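Prophage MuSo2, 43 kDa tail protein (Shewanella oneidensis, PDB 3CDD) is probably a baseplate hub component of a Mu-like contractile phage tail, assembling as a trimer at the centre of the baseplate. Local coordinates at residues R208-K213 / R275-S280. Numbering follows the deposited sequence. Where two conformers were deposited one is given.
Sequences RQRFSK and RSIGKS
Arg210 lays one face of its guanidinium over the flank of Ile277, with CG1 of Ile277 3.5 Å from CZ of Arg210 and above the centre of the group. Bends at chi2 (-62°) and chi3 (-71°) fold the arginine chain back against Ser276 and Ile277 near the C-terminal end of helix 262-278. CD of Arg210 packs 3.5 Å from O of Ser276. The carbonyl O of Gln209 lies 3.2 Å from CB of Ser276. NH2 of Arg210 forms salt bridges with Asp243 and Glu245 of the same chain. Two waters bridge the segments. One lies at the guanidinium edge, in its plane, and accepts from NE of Arg210 (2.8 Å) and from N of Phe211. The same water is hydrogen-bonded to OG of Ser276, which is also bonded to the carbonyl of Arg273. The other water accepts from N of Gln209 and, in the conformer given, donates to OG of Ser280 (2.6 Å). On the exposed side, the extended Gln209 side chain runs at a slant to that of Lys279, and NE2 of Gln209 comes 3.6 Å from CE of Lys279. The contact joins the loop between strands 200-206 and 213-217 to the C-terminal end of the helix. The direct contacts are van der Waals, mostly carbon against polar groups, while the waters link polar atoms of loop and helix. The acidic pair probably stabilises the buried arginine's positive charge, and with the water on NE may restrict turning of the flat group over Ile277.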
loop_
_atom_site.group_PDB
_atom_site.type_symbol
_atom_site.label_atom_id
_atom_site.label_comp_id
_atom_site.label_asym_id
_atom_site.label_seq_id
_atom_site.Cartn_x
_atom_site.Cartn_y
_atom_site.Cartn_z
ATOM N N ARG A 208 12.257 2.200 -16.644
ATOM C CA ARG A 208 12.405 1.359 -15.440
ATOM C C ARG A 208 11.934 -0.075 -15.717
ATOM O O ARG A 208 12.516 -1.033 -15.214
ATOM C CB ARG A 208 11.649 1.941 -14.230
ATOM C CG ARG A 208 12.328 3.135 -13.562
ATOM C CD ARG A 208 11.387 3.899 -12.591
ATOM N NE ARG A 208 11.883 5.254 -12.292
ATOM C CZ ARG A 208 12.793 5.561 -11.361
ATOM N NH1 ARG A 208 13.319 4.610 -10.571
ATOM N NH2 ARG A 208 13.175 6.837 -11.212
ATOM N N GLN A 209 10.904 -0.213 -16.546
ATOM C CA GLN A 209 10.311 -1.525 -16.807
ATOM C C GLN A 209 10.501 -1.964 -18.246
ATOM O O GLN A 209 9.842 -2.887 -18.704
ATOM C CB GLN A 209 8.840 -1.553 -16.371
ATOM C CG GLN A 209 8.678 -1.331 -14.869
ATOM C CD GLN A 209 7.227 -1.190 -14.427
ATOM O OE1 GLN A 209 6.499 -0.305 -14.899
ATOM N NE2 GLN A 209 6.802 -2.058 -13.500
ATOM N N ARG A 210 11.430 -1.299 -18.937
ATOM C CA ARG A 210 11.783 -1.585 -20.318
ATOM C C ARG A 210 13.039 -2.415 -20.360
ATOM O O ARG A 210 13.947 -2.239 -19.502
ATOM C CB ARG A 210 11.994 -0.285 -21.115
ATOM C CG ARG A 210 10.716 0.564 -21.331
ATOM C CD ARG A 210 9.684 -0.172 -22.112
ATOM N NE ARG A 210 10.075 -0.322 -23.514
ATOM C CZ ARG A 210 9.922 0.622 -24.439
ATOM N NH1 ARG A 210 9.378 1.789 -24.117
ATOM N NH2 ARG A 210 10.317 0.405 -25.687
ATOM N N PHE A 211 13.090 -3.350 -21.319
ATOM C CA PHE A 211 14.236 -4.279 -21.426
ATOM C C PHE A 211 14.639 -4.455 -22.876
ATOM O O PHE A 211 13.814 -4.289 -23.753
ATOM C CB PHE A 211 13.953 -5.621 -20.737
ATOM C CG PHE A 211 13.626 -5.485 -19.268
ATOM C CD1 PHE A 211 12.310 -5.285 -18.855
ATOM C CD2 PHE A 211 14.640 -5.537 -18.298
ATOM C CE1 PHE A 211 11.995 -5.148 -17.503
ATOM C CE2 PHE A 211 14.330 -5.386 -16.957
ATOM C CZ PHE A 211 13.005 -5.186 -16.550
ATOM N N SER A 212 15.916 -4.758 -23.108
ATOM C CA SER A 212 16.475 -4.900 -24.454
ATOM C C SER A 212 16.141 -6.243 -25.079
ATOM O O SER A 212 16.063 -6.373 -26.301
ATOM C CB SER A 212 17.998 -4.698 -24.449
ATOM O OG SER A 212 18.636 -5.581 -23.544
ATOM N N LYS A 213 15.953 -7.242 -24.223
ATOM C CA LYS A 213 15.678 -8.606 -24.661
ATOM C C LYS A 213 14.796 -9.333 -23.647
ATOM O O LYS A 213 15.091 -9.341 -22.449
ATOM C CB LYS A 213 16.992 -9.360 -24.862
ATOM C CG LYS A 213 16.849 -10.636 -25.708
ATOM C CD LYS A 213 18.203 -11.247 -26.018
ATOM C CE LYS A 213 18.737 -10.738 -27.351
ATOM N NZ LYS A 213 20.068 -11.310 -27.700
ATOM N N ARG A 275 3.470 -5.257 -23.357
ATOM C CA ARG A 275 2.971 -4.857 -22.046
ATOM C C ARG A 275 3.901 -3.869 -21.336
ATOM O O ARG A 275 3.426 -2.958 -20.660
ATOM C CB ARG A 275 2.744 -6.083 -21.164
ATOM C CG ARG A 275 2.309 -5.753 -19.739
ATOM C CD ARG A 275 2.234 -6.999 -18.881
ATOM N NE ARG A 275 0.974 -7.715 -19.069
ATOM C CZ ARG A 275 -0.106 -7.544 -18.311
ATOM N NH1 ARG A 275 -0.094 -6.677 -17.302
ATOM N NH2 ARG A 275 -1.200 -8.247 -18.555
ATOM N N SER A 276 5.214 -4.059 -21.482
ATOM C CA SER A 276 6.194 -3.204 -20.821
ATOM C C SER A 276 6.220 -1.820 -21.461
ATOM O O SER A 276 6.504 -0.824 -20.787
ATOM C CB SER A 276 7.591 -3.821 -20.845
ATOM O OG SER A 276 8.169 -3.753 -22.137
ATOM N N ILE A 277 5.934 -1.773 -22.759
ATOM C CA ILE A 277 5.838 -0.508 -23.479
ATOM C C ILE A 277 4.637 0.319 -22.983
ATOM O O ILE A 277 4.801 1.481 -22.619
ATOM C CB ILE A 277 5.834 -0.709 -25.011
ATOM C CG1 ILE A 277 7.170 -1.314 -25.469
ATOM C CG2 ILE A 277 5.584 0.616 -25.717
ATOM C CD1 ILE A 277 7.178 -1.838 -26.927
ATOM N N GLY A 278 3.453 -0.287 -22.927
ATOM C CA GLY A 278 2.274 0.389 -22.399
ATOM C C GLY A 278 2.382 0.823 -20.945
ATOM O O GLY A 278 1.820 1.850 -20.544
ATOM N N LYS A 279 3.103 0.036 -20.155
ATOM C CA LYS A 279 3.296 0.304 -18.733
ATOM C C LYS A 279 4.374 1.373 -18.486
ATOM O O LYS A 279 4.529 1.873 -17.362
ATOM C CB LYS A 279 3.704 -0.996 -18.044
ATOM C CG LYS A 279 3.179 -1.175 -16.636
ATOM C CD LYS A 279 3.032 -2.670 -16.347
ATOM C CE LYS A 279 3.630 -3.042 -15.000
ATOM N NZ LYS A 279 3.907 -4.504 -14.940
ATOM N N SER A 280 5.110 1.722 -19.537
ATOM C CA SER A 280 6.230 2.644 -19.402
ATOM C C SER A 280 5.940 4.020 -19.986
ATOM O O SER A 280 6.730 4.938 -19.826
ATOM C CB SER A 280 7.484 2.037 -20.022
ATOM O OG SER A 280 7.783 0.788 -19.415
HETATM O O HOH W 1 9.214 1.570 -17.396
HETATM O O HOH W 2 10.737 -3.001 -23.182
#